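Local coordinates for putative glycerophosphodiester phosphodiesterase (Galdieria sulphuraria, PDB 2O55), which is a putative member of the glycerophosphodiester phosphodiesterase family, built on a TIM-barrel fold, at residues S226-L234 against S243-L253; I37-V46 against L109-W120. All coordinates share one frame; numbering follows the deposited sequence.

Contact 1 of 2, residues S226-L234 against S243-L253; sequences SEEDWKKCL and SNYPFGLMNFL
W230 and F252 carry this helix-helix contact: W230 lies on the backbone of G248 and L249, and F252 fits between side chains of helix 227-236. The indole of W230 reaches across to the first turn of helix 246-253, where L249 CA lies over the face of its six-membered ring, 3.8 Å from the centroid. L249 CD1 meets the same indole nearer the pyrrole part, 3.9 Å from W230 CG. Having no side chain, G248 lets the far end of the indole rest on the helix backbone.

F252 enters as a knob among E227, W230, K231 and L234. With CG anti to the backbone N (chi1 -179°), its ring extends toward helix 227-236, and W230 CB sits over one face, 4.1 Å from the centroid. The two aromatic side chains slide past each other in opposite directions, their planes 51° apart. E227 and K231 cross F252 at about right angles and touch it through their aliphatic CG atoms, while L234 CD1 approaches F252 CE2 at 4.3 Å.

No hydrogen bond spans the two segments; the polar ties run through D225, just before the first segment. D225 takes hydrogen bonds from W230 NE1 and the backbone N of N244, and its carboxylate also bonds S243 OG, tying the indole to the start of the second segment. S243 OG in turn accepts from Y245 N at 2.9 Å, an ST turn just ahead of the helix. Behind the contact, L249 and L253 lean on I9 of strand 8-12. The axes of helix segments 227-234 and 246-253 come within 10.5 Å and cross at -60°: two neighbouring outer helices of a TIM barrel, packed through interleaved aromatic side chains.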
loop_
_atom_site.group_PDB
_atom_site.type_symbol
_atom_site.label_atom_id
_atom_site.label_comp_id
_atom_site.label_asym_id
_atom_site.label_seq_id
_atom_site.Cartn_x
_atom_site.Cartn_y
_atom_site.Cartn_z
ATOM N N SER A 226 11.757 -14.116 3.752
ATOM C CA SER A 226 11.903 -15.105 4.807
ATOM C C SER A 226 12.787 -14.557 5.947
ATOM O O SER A 226 13.348 -13.460 5.841
ATOM C CB SER A 226 12.485 -16.398 4.236
ATOM O OG SER A 226 13.898 -16.323 4.121
ATOM N N GLU A 227 12.907 -15.330 7.030
ATOM C CA GLU A 227 13.665 -14.931 8.223
ATOM C C GLU A 227 15.021 -14.276 7.938
ATOM O O GLU A 227 15.407 -13.323 8.614
ATOM C CB GLU A 227 13.851 -16.129 9.143
ATOM C CG GLU A 227 14.578 -15.789 10.415
ATOM C CD GLU A 227 15.273 -16.981 11.037
ATOM O OE1 GLU A 227 16.444 -16.816 11.463
ATOM O OE2 GLU A 227 14.661 -18.077 11.093
ATOM N N GLU A 228 15.728 -14.787 6.936
ATOM C CA GLU A 228 17.021 -14.249 6.552
ATOM C C GLU A 228 16.973 -12.744 6.232
ATOM O O GLU A 228 17.898 -11.991 6.560
ATOM C CB GLU A 228 17.573 -15.037 5.372
ATOM C CG GLU A 228 19.095 -15.059 5.335
ATOM C CD GLU A 228 19.724 -15.507 6.676
ATOM O OE1 GLU A 228 19.277 -16.539 7.233
ATOM O OE2 GLU A 228 20.663 -14.833 7.176
ATOM N N ASP A 229 15.874 -12.321 5.621
ATOM C CA ASP A 229 15.714 -10.956 5.143
ATOM C C ASP A 229 15.304 -10.045 6.282
ATOM O O ASP A 229 15.775 -8.906 6.425
ATOM C CB ASP A 229 14.655 -10.931 4.044
ATOM C CG ASP A 229 14.865 -12.020 3.024
ATOM O OD1 ASP A 229 16.035 -12.236 2.617
ATOM O OD2 ASP A 229 13.866 -12.677 2.650
ATOM N N TRP A 230 14.412 -10.565 7.099
ATOM C CA TRP A 230 13.957 -9.874 8.274
ATOM C C TRP A 230 15.102 -9.565 9.210
ATOM O O TRP A 230 15.113 -8.519 9.840
ATOM C CB TRP A 230 12.905 -10.737 8.947
ATOM C CG TRP A 230 11.790 -11.040 7.998
ATOM C CD1 TRP A 230 11.417 -10.291 6.912
ATOM C CD2 TRP A 230 10.895 -12.145 8.050
ATOM N NE1 TRP A 230 10.349 -10.868 6.285
ATOM C CE2 TRP A 230 10.004 -12.009 6.963
ATOM C CE3 TRP A 230 10.753 -13.236 8.907
ATOM C CZ2 TRP A 230 8.982 -12.928 6.709
ATOM C CZ3 TRP A 230 9.745 -14.154 8.651
ATOM C CH2 TRP A 230 8.875 -13.994 7.562
ATOM N N LYS A 231 16.064 -10.480 9.276
ATOM C CA LYS A 231 17.286 -10.281 10.026
ATOM C C LYS A 231 17.990 -9.033 9.533
ATOM O O LYS A 231 18.384 -8.196 10.332
ATOM C CB LYS A 231 18.187 -11.518 9.940
ATOM C CG LYS A 231 18.184 -12.358 11.231
ATOM C CD LYS A 231 18.361 -13.863 10.994
ATOM C CE LYS A 231 18.805 -14.592 12.261
ATOM N NZ LYS A 231 20.294 -14.751 12.356
ATOM N N LYS A 232 18.109 -8.886 8.216
ATOM C CA LYS A 232 18.730 -7.698 7.625
ATOM C C LYS A 232 17.881 -6.450 7.857
ATOM O O LYS A 232 18.404 -5.394 8.218
ATOM C CB LYS A 232 19.002 -7.897 6.129
ATOM C CG LYS A 232 19.761 -6.739 5.450
ATOM C CD LYS A 232 21.185 -6.528 6.071
ATOM C CE LYS A 232 22.096 -5.614 5.222
ATOM N NZ LYS A 232 22.409 -6.200 3.884
ATOM N N CYS A 233 16.571 -6.561 7.658
ATOM C CA CYS A 233 15.672 -5.463 8.002
ATOM C C CYS A 233 15.941 -4.856 9.368
ATOM O O CYS A 233 16.069 -3.655 9.457
ATOM C CB CYS A 233 14.228 -5.898 7.883
ATOM S SG CYS A 233 13.722 -6.055 6.139
ATOM N N LEU A 234 16.049 -5.683 10.411
ATOM C CA LEU A 234 16.425 -5.218 11.751
ATOM C C LEU A 234 17.801 -4.552 11.799
ATOM O O LEU A 234 17.943 -3.477 12.378
ATOM C CB LEU A 234 16.418 -6.354 12.767
ATOM C CG LEU A 234 15.150 -7.105 13.177
ATOM C CD1 LEU A 234 15.363 -7.748 14.537
ATOM C CD2 LEU A 234 13.989 -6.175 13.253
ATOM N N SER A 243 5.566 -6.760 4.137
ATOM C CA SER A 243 5.918 -8.177 4.001
ATOM C C SER A 243 4.906 -8.985 3.210
ATOM O O SER A 243 3.709 -8.738 3.284
ATOM C CB SER A 243 6.030 -8.796 5.392
ATOM O OG SER A 243 6.391 -10.169 5.325
ATOM N N ASN A 244 5.391 -9.973 2.470
ATOM C CA ASN A 244 4.516 -10.906 1.775
ATOM C C ASN A 244 4.144 -12.053 2.693
ATOM O O ASN A 244 3.291 -12.877 2.361
ATOM C CB ASN A 244 5.188 -11.438 0.519
ATOM C CG ASN A 244 5.586 -10.331 -0.450
ATOM O OD1 ASN A 244 4.910 -9.304 -0.579
ATOM N ND2 ASN A 244 6.688 -10.544 -1.154
ATOM N N TYR A 245 4.785 -12.106 3.858
ATOM C CA TYR A 245 4.451 -13.092 4.869
ATOM C C TYR A 245 4.332 -12.459 6.250
ATOM O O TYR A 245 5.166 -12.712 7.115
ATOM C CB TYR A 245 5.491 -14.202 4.859
ATOM C CG TYR A 245 5.495 -14.905 3.537
ATOM C CD1 TYR A 245 6.262 -14.412 2.473
ATOM C CD2 TYR A 245 4.691 -16.047 3.329
ATOM C CE1 TYR A 245 6.246 -15.043 1.249
ATOM C CE2 TYR A 245 4.669 -16.689 2.113
ATOM C CZ TYR A 245 5.449 -16.181 1.070
ATOM O OH TYR A 245 5.425 -16.793 -0.163
ATOM N N PRO A 246 3.283 -11.644 6.468
ATOM C CA PRO A 246 3.120 -10.950 7.760
ATOM C C PRO A 246 3.071 -11.886 8.997
ATOM O O PRO A 246 3.648 -11.561 10.058
ATOM C CB PRO A 246 1.794 -10.189 7.590
ATOM C CG PRO A 246 1.120 -10.795 6.404
ATOM C CD PRO A 246 2.188 -11.333 5.529
ATOM N N PHE A 247 2.397 -13.032 8.859
ATOM C CA PHE A 247 2.265 -13.980 9.959
ATOM C C PHE A 247 3.630 -14.586 10.314
ATOM O O PHE A 247 3.952 -14.756 11.501
ATOM C CB PHE A 247 1.187 -15.034 9.654
ATOM C CG PHE A 247 -0.177 -14.436 9.341
ATOM C CD1 PHE A 247 -1.135 -15.166 8.648
ATOM C CD2 PHE A 247 -0.500 -13.115 9.731
ATOM C CE1 PHE A 247 -2.387 -14.606 8.362
ATOM C CE2 PHE A 247 -1.752 -12.544 9.440
ATOM C CZ PHE A 247 -2.686 -13.289 8.752
ATOM N N GLY A 248 4.440 -14.868 9.289
ATOM C CA GLY A 248 5.828 -15.281 9.481
ATOM C C GLY A 248 6.659 -14.177 10.111
ATOM O O GLY A 248 7.472 -14.424 11.017
ATOM N N LEU A 249 6.449 -12.953 9.635
ATOM C CA LEU A 249 7.147 -11.800 10.159
ATOM C C LEU A 249 6.787 -11.576 11.616
ATOM O O LEU A 249 7.685 -11.358 12.432
ATOM C CB LEU A 249 6.857 -10.544 9.325
ATOM C CG LEU A 249 7.564 -9.241 9.724
ATOM C CD1 LEU A 249 8.990 -9.489 10.153
ATOM C CD2 LEU A 249 7.565 -8.245 8.596
HETATM N N MSE A 250 5.493 -11.633 11.946
HETATM C CA MSE A 250 5.051 -11.500 13.330
HETATM C C MSE A 250 5.678 -12.588 14.203
HETATM O O MSE A 250 6.219 -12.299 15.274
HETATM C CB MSE A 250 3.539 -11.616 13.417
HETATM C CG MSE A 250 2.819 -10.396 14.035
HETATM SE SE MSE A 250 3.594 -9.471 15.643
HETATM C CE MSE A 250 1.922 -8.301 16.239
ATOM N N ASN A 251 5.616 -13.835 13.717
ATOM C CA ASN A 251 6.163 -14.992 14.423
ATOM C C ASN A 251 7.646 -14.841 14.678
ATOM O O ASN A 251 8.138 -15.199 15.747
ATOM C CB ASN A 251 5.875 -16.287 13.672
ATOM C CG ASN A 251 4.455 -16.793 13.893
ATOM O OD1 ASN A 251 3.618 -16.121 14.490
ATOM N ND2 ASN A 251 4.181 -17.983 13.401
ATOM N N PHE A 252 8.347 -14.290 13.695
ATOM C CA PHE A 252 9.739 -13.877 13.866
ATOM C C PHE A 252 9.894 -12.847 15.007
ATOM O O PHE A 252 10.551 -13.121 16.020
ATOM C CB PHE A 252 10.298 -13.326 12.538
ATOM C CG PHE A 252 11.745 -12.897 12.611
ATOM C CD1 PHE A 252 12.771 -13.842 12.690
ATOM C CD2 PHE A 252 12.089 -11.542 12.590
ATOM C CE1 PHE A 252 14.126 -13.450 12.759
ATOM C CE2 PHE A 252 13.448 -11.136 12.649
ATOM C CZ PHE A 252 14.464 -12.094 12.729
ATOM N N LEU A 253 9.262 -11.683 14.839
ATOM C CA LEU A 253 9.422 -10.551 15.747
ATOM C C LEU A 253 9.097 -10.943 17.192
ATOM O O LEU A 253 9.595 -10.327 18.141
ATOM C CB LEU A 253 8.589 -9.351 15.261
ATOM C CG LEU A 253 8.865 -8.773 13.852
ATOM C CD1 LEU A 253 7.979 -7.597 13.565
ATOM C CD2 LEU A 253 10.294 -8.332 13.638
#

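Contact 2 of 2, residues I37-V46 against L109-W120; sequences IPYIETDLRV and LKLNLELKGEEW. With SO4 (sulfate ion), chain C.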
loop_
_atom_site.group_PDB
_atom_site.type_symbol
_atom_site.label_atom_id
_atom_site.label_comp_id
_atom_site.label_asym_id
_atom_site.label_seq_id
_atom_site.Cartn_x
_atom_site.Cartn_y
_atom_site.Cartn_z
ATOM N N ILE A 37 -2.576 -7.439 13.210
ATOM C CA ILE A 37 -1.459 -6.801 12.458
ATOM C C ILE A 37 -1.719 -5.324 12.047
ATOM O O ILE A 37 -2.648 -5.030 11.317
ATOM C CB ILE A 37 -0.873 -7.676 11.258
ATOM C CG1 ILE A 37 -1.636 -7.458 9.974
ATOM C CG2 ILE A 37 -0.763 -9.197 11.569
ATOM C CD1 ILE A 37 -0.710 -7.321 8.824
ATOM N N PRO A 38 -0.858 -4.402 12.497
ATOM C CA PRO A 38 -1.286 -3.014 12.662
ATOM C C PRO A 38 -1.584 -2.244 11.391
ATOM O O PRO A 38 -2.344 -1.281 11.450
ATOM C CB PRO A 38 -0.111 -2.370 13.413
ATOM C CG PRO A 38 1.040 -3.183 13.072
ATOM C CD PRO A 38 0.562 -4.586 12.840
ATOM N N TYR A 39 -0.987 -2.653 10.272
ATOM C CA TYR A 39 -1.097 -1.952 8.982
ATOM C C TYR A 39 -1.374 -2.911 7.850
ATOM O O TYR A 39 -0.913 -4.056 7.904
ATOM C CB TYR A 39 0.226 -1.292 8.620
ATOM C CG TYR A 39 0.558 -0.073 9.419
ATOM C CD1 TYR A 39 1.416 -0.141 10.504
ATOM C CD2 TYR A 39 0.034 1.150 9.075
ATOM C CE1 TYR A 39 1.730 0.987 11.238
ATOM C CE2 TYR A 39 0.325 2.274 9.806
ATOM C CZ TYR A 39 1.174 2.193 10.882
ATOM O OH TYR A 39 1.453 3.337 11.588
ATOM N N ILE A 40 -2.090 -2.458 6.818
ATOM C CA ILE A 40 -2.051 -3.165 5.540
ATOM C C ILE A 40 -1.780 -2.204 4.389
ATOM O O ILE A 40 -2.060 -0.997 4.472
ATOM C CB ILE A 40 -3.317 -4.002 5.240
ATOM C CG1 ILE A 40 -4.555 -3.113 5.118
ATOM C CG2 ILE A 40 -3.517 -5.145 6.254
ATOM C CD1 ILE A 40 -4.831 -2.641 3.676
ATOM N N GLU A 41 -1.221 -2.750 3.313
ATOM C CA GLU A 41 -1.023 -2.010 2.088
ATOM C C GLU A 41 -2.084 -2.508 1.139
ATOM O O GLU A 41 -2.370 -3.689 1.122
ATOM C CB GLU A 41 0.374 -2.266 1.523
ATOM C CG GLU A 41 0.731 -1.427 0.300
ATOM C CD GLU A 41 0.138 -1.969 -1.033
ATOM O OE1 GLU A 41 -0.155 -1.137 -1.918
ATOM O OE2 GLU A 41 -0.045 -3.208 -1.219
ATOM N N THR A 42 -2.680 -1.610 0.358
ATOM C CA THR A 42 -3.586 -2.006 -0.731
ATOM C C THR A 42 -3.475 -1.084 -1.950
ATOM O O THR A 42 -2.940 0.028 -1.868
ATOM C CB THR A 42 -5.051 -2.146 -0.264
ATOM O OG1 THR A 42 -5.790 -2.878 -1.238
ATOM C CG2 THR A 42 -5.687 -0.814 -0.092
ATOM N N ASP A 43 -4.001 -1.565 -3.072
ATOM C CA ASP A 43 -3.778 -0.953 -4.370
ATOM C C ASP A 43 -5.042 -0.293 -4.919
ATOM O O ASP A 43 -5.993 -0.985 -5.269
ATOM C CB ASP A 43 -3.296 -2.039 -5.339
ATOM C CG ASP A 43 -2.070 -2.818 -4.808
ATOM O OD1 ASP A 43 -0.988 -2.200 -4.628
ATOM O OD2 ASP A 43 -2.194 -4.055 -4.593
ATOM N N LEU A 44 -5.051 1.037 -5.003
ATOM C CA LEU A 44 -6.227 1.786 -5.494
ATOM C C LEU A 44 -6.223 1.978 -6.996
ATOM O O LEU A 44 -5.248 2.497 -7.547
ATOM C CB LEU A 44 -6.307 3.176 -4.861
ATOM C CG LEU A 44 -6.146 3.342 -3.358
ATOM C CD1 LEU A 44 -6.420 4.791 -3.016
ATOM C CD2 LEU A 44 -7.076 2.405 -2.593
ATOM N N ARG A 45 -7.307 1.565 -7.655
ATOM C CA ARG A 45 -7.546 1.922 -9.058
ATOM C C ARG A 45 -8.995 2.361 -9.208
ATOM O O ARG A 45 -9.843 2.044 -8.361
ATOM C CB ARG A 45 -7.234 0.763 -10.027
ATOM C CG ARG A 45 -5.963 -0.033 -9.723
ATOM C CD ARG A 45 -5.689 -1.118 -10.729
ATOM N NE ARG A 45 -4.732 -0.662 -11.721
ATOM C CZ ARG A 45 -3.463 -1.060 -11.789
ATOM N NH1 ARG A 45 -2.992 -1.954 -10.932
ATOM N NH2 ARG A 45 -2.660 -0.570 -12.728
ATOM N N VAL A 46 -9.281 3.080 -10.289
ATOM C CA VAL A 46 -10.627 3.598 -10.548
ATOM C C VAL A 46 -11.295 2.868 -11.708
ATOM O O VAL A 46 -10.721 2.776 -12.795
ATOM C CB VAL A 46 -10.589 5.114 -10.840
ATOM C CG1 VAL A 46 -11.914 5.599 -11.483
ATOM C CG2 VAL A 46 -10.256 5.891 -9.567
ATOM N N LEU A 109 -6.765 -0.624 12.825
ATOM C CA LEU A 109 -6.003 -0.808 11.599
ATOM C C LEU A 109 -5.735 0.537 10.955
ATOM O O LEU A 109 -6.617 1.392 10.892
ATOM C CB LEU A 109 -6.792 -1.654 10.603
ATOM C CG LEU A 109 -6.099 -2.057 9.293
ATOM C CD1 LEU A 109 -4.932 -2.995 9.573
ATOM C CD2 LEU A 109 -7.088 -2.716 8.358
ATOM N N LYS A 110 -4.505 0.722 10.493
ATOM C CA LYS A 110 -4.170 1.861 9.655
ATOM C C LYS A 110 -3.877 1.306 8.269
ATOM O O LYS A 110 -3.615 0.109 8.138
ATOM C CB LYS A 110 -2.977 2.621 10.215
ATOM C CG LYS A 110 -3.091 2.951 11.693
ATOM C CD LYS A 110 -2.028 3.927 12.133
ATOM C CE LYS A 110 -2.235 4.303 13.585
ATOM N NZ LYS A 110 -0.932 4.303 14.300
ATOM N N LEU A 111 -3.936 2.155 7.238
ATOM C CA LEU A 111 -3.769 1.689 5.862
ATOM C C LEU A 111 -2.668 2.428 5.081
ATOM O O LEU A 111 -2.476 3.654 5.218
ATOM C CB LEU A 111 -5.090 1.806 5.101
ATOM C CG LEU A 111 -6.379 1.375 5.813
ATOM C CD1 LEU A 111 -7.552 2.189 5.310
ATOM C CD2 LEU A 111 -6.670 -0.129 5.666
ATOM N N ASN A 112 -1.947 1.664 4.262
ATOM C CA ASN A 112 -1.175 2.231 3.166
ATOM C C ASN A 112 -1.880 2.006 1.818
ATOM O O ASN A 112 -2.001 0.879 1.339
ATOM C CB ASN A 112 0.228 1.659 3.153
ATOM C CG ASN A 112 0.993 1.969 4.420
ATOM O OD1 ASN A 112 0.720 2.945 5.119
ATOM N ND2 ASN A 112 1.966 1.138 4.721
ATOM N N LEU A 113 -2.354 3.100 1.229
ATOM C CA LEU A 113 -3.017 3.065 -0.056
ATOM C C LEU A 113 -2.054 3.455 -1.175
ATOM O O LEU A 113 -1.598 4.601 -1.216
ATOM C CB LEU A 113 -4.198 4.017 -0.036
ATOM C CG LEU A 113 -5.071 3.881 1.217
ATOM C CD1 LEU A 113 -6.169 4.918 1.206
ATOM C CD2 LEU A 113 -5.666 2.495 1.369
ATOM N N GLU A 114 -1.722 2.505 -2.063
ATOM C CA GLU A 114 -0.973 2.850 -3.273
ATOM C C GLU A 114 -1.895 3.296 -4.438
ATOM O O GLU A 114 -2.825 2.581 -4.842
ATOM C CB GLU A 114 0.014 1.757 -3.724
ATOM C CG GLU A 114 0.875 2.243 -4.906
ATOM C CD GLU A 114 1.911 1.248 -5.423
ATOM O OE1 GLU A 114 1.862 0.051 -5.023
ATOM O OE2 GLU A 114 2.772 1.693 -6.244
ATOM N N LEU A 115 -1.623 4.487 -4.956
ATOM C CA LEU A 115 -2.271 4.928 -6.166
ATOM C C LEU A 115 -1.630 4.218 -7.365
ATOM O O LEU A 115 -0.640 4.688 -7.922
ATOM C CB LEU A 115 -2.187 6.459 -6.289
ATOM C CG LEU A 115 -2.454 7.351 -5.057
ATOM C CD1 LEU A 115 -2.522 8.829 -5.462
ATOM C CD2 LEU A 115 -3.724 6.940 -4.309
ATOM N N LYS A 116 -2.192 3.066 -7.715
ATOM C CA LYS A 116 -1.765 2.299 -8.875
ATOM C C LYS A 116 -2.355 2.953 -10.110
ATOM O O LYS A 116 -3.557 2.881 -10.379
ATOM C CB LYS A 116 -2.172 0.831 -8.756
ATOM C CG LYS A 116 -1.119 -0.072 -8.125
ATOM C CD LYS A 116 -0.190 -0.657 -9.169
ATOM C CE LYS A 116 1.072 -1.244 -8.531
ATOM N NZ LYS A 116 1.996 -1.820 -9.576
ATOM N N GLY A 117 -1.464 3.565 -10.878
ATOM C CA GLY A 117 -1.779 4.825 -11.510
ATOM C C GLY A 117 -1.515 4.956 -12.969
ATOM O O GLY A 117 -0.404 5.249 -13.411
ATOM N N GLU A 118 -2.566 4.735 -13.728
ATOM C CA GLU A 118 -2.605 5.271 -15.052
ATOM C C GLU A 118 -2.953 6.741 -14.800
ATOM O O GLU A 118 -2.167 7.635 -15.125
ATOM C CB GLU A 118 -3.664 4.540 -15.896
ATOM C CG GLU A 118 -3.380 3.039 -16.172
ATOM C CD GLU A 118 -4.663 2.207 -16.151
ATOM O OE1 GLU A 118 -5.264 2.107 -15.056
ATOM O OE2 GLU A 118 -5.080 1.666 -17.215
ATOM N N GLU A 119 -4.085 6.961 -14.126
ATOM C CA GLU A 119 -4.746 8.270 -14.093
ATOM C C GLU A 119 -4.920 8.941 -12.714
ATOM O O GLU A 119 -5.796 9.795 -12.511
ATOM C CB GLU A 119 -6.094 8.172 -14.812
ATOM C CG GLU A 119 -7.147 7.369 -14.060
ATOM C CD GLU A 119 -8.546 7.825 -14.432
ATOM O OE1 GLU A 119 -9.236 8.395 -13.550
ATOM O OE2 GLU A 119 -8.938 7.651 -15.622
ATOM N N TRP A 120 -4.086 8.549 -11.764
ATOM C CA TRP A 120 -3.906 9.351 -10.569
ATOM C C TRP A 120 -3.099 10.575 -10.943
ATOM O O TRP A 120 -3.142 11.590 -10.263
ATOM C CB TRP A 120 -3.198 8.552 -9.488
ATOM C CG TRP A 120 -3.975 7.350 -9.137
ATOM C CD1 TRP A 120 -3.727 6.079 -9.541
ATOM C CD2 TRP A 120 -5.163 7.298 -8.348
ATOM N NE1 TRP A 120 -4.669 5.227 -9.035
ATOM C CE2 TRP A 120 -5.574 5.945 -8.306
ATOM C CE3 TRP A 120 -5.917 8.261 -7.665
ATOM C CZ2 TRP A 120 -6.700 5.518 -7.617
ATOM C CZ3 TRP A 120 -7.050 7.837 -6.962
ATOM C CH2 TRP A 120 -7.427 6.465 -6.950
HETATM S S SO4 C . 2.136 2.065 -10.883
HETATM O O1 SO4 C . 3.246 2.307 -11.797
HETATM O O2 SO4 C . 1.644 0.704 -11.084
HETATM O O3 SO4 C . 2.585 2.239 -9.496
HETATM O O4 SO4 C . 1.066 3.014 -11.163
#
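Two adjacent parallel strands of the TIM barrel, 39-46 and 110-115, pair here from Y39-K110 to L44-L115. The backbone ladder is regular: N112 N donates to I40 O at 2.7 Å and T42 N to N112 O at 2.8 Å, with the next rungs at T42 O and E114 O. I40, T42 and L44 share one face with L111, L113 and L115; T42 CG2 lies beside L113 CD2 (3.6 Å), and L44 CD1 reaches L115 CD2 (3.7 Å). Helix 26-34 packs on I40 and T42, and helix 127-136 on L44 and L115.

On the other face Y39 and K110 come first, and the acidic E41, D43 and E114 gather nearer the C-terminal ends. E114, its CG opposite the backbone N (chi1 -174°) and its chain extended beyond, brings OE1 to 3.7 Å from D43 OD1, the carboxylate planes 53° apart. D43 OD2 has N24 as a hydrogen-bond partner. Past the strand end, K116 CB lies over one face of the R45 guanidinium. The sulfate is held by G117 N, 2.6 Å from its O4, by K116 NZ, 3.0 Å from its O2, and by H150. Polar side chains and a bound anion at the C-terminal strand ends fit the active-site end of a TIM barrel.

In the fold
Contact 2 comes first along the chain and is complete before contact 1 opens. Their centres lie about 21 Å apart, contact 2 about 4 Å from the centre of the chain and contact 1 about 18 Å out. Strand 8-12 connects them, pairing with strand 39-46 on one side and strand 240-243 on the other. They also touch directly, P246 CB packing on I37 CD1 at 4.0 Å, where the last helix meets the lead-in to strand 39-46. Contact 2 thus belongs to the inner barrel wall leading to the sulfate site, whereas contact 1 is outer helix packing away from it, where the chain's last strand and helix close against its first strand.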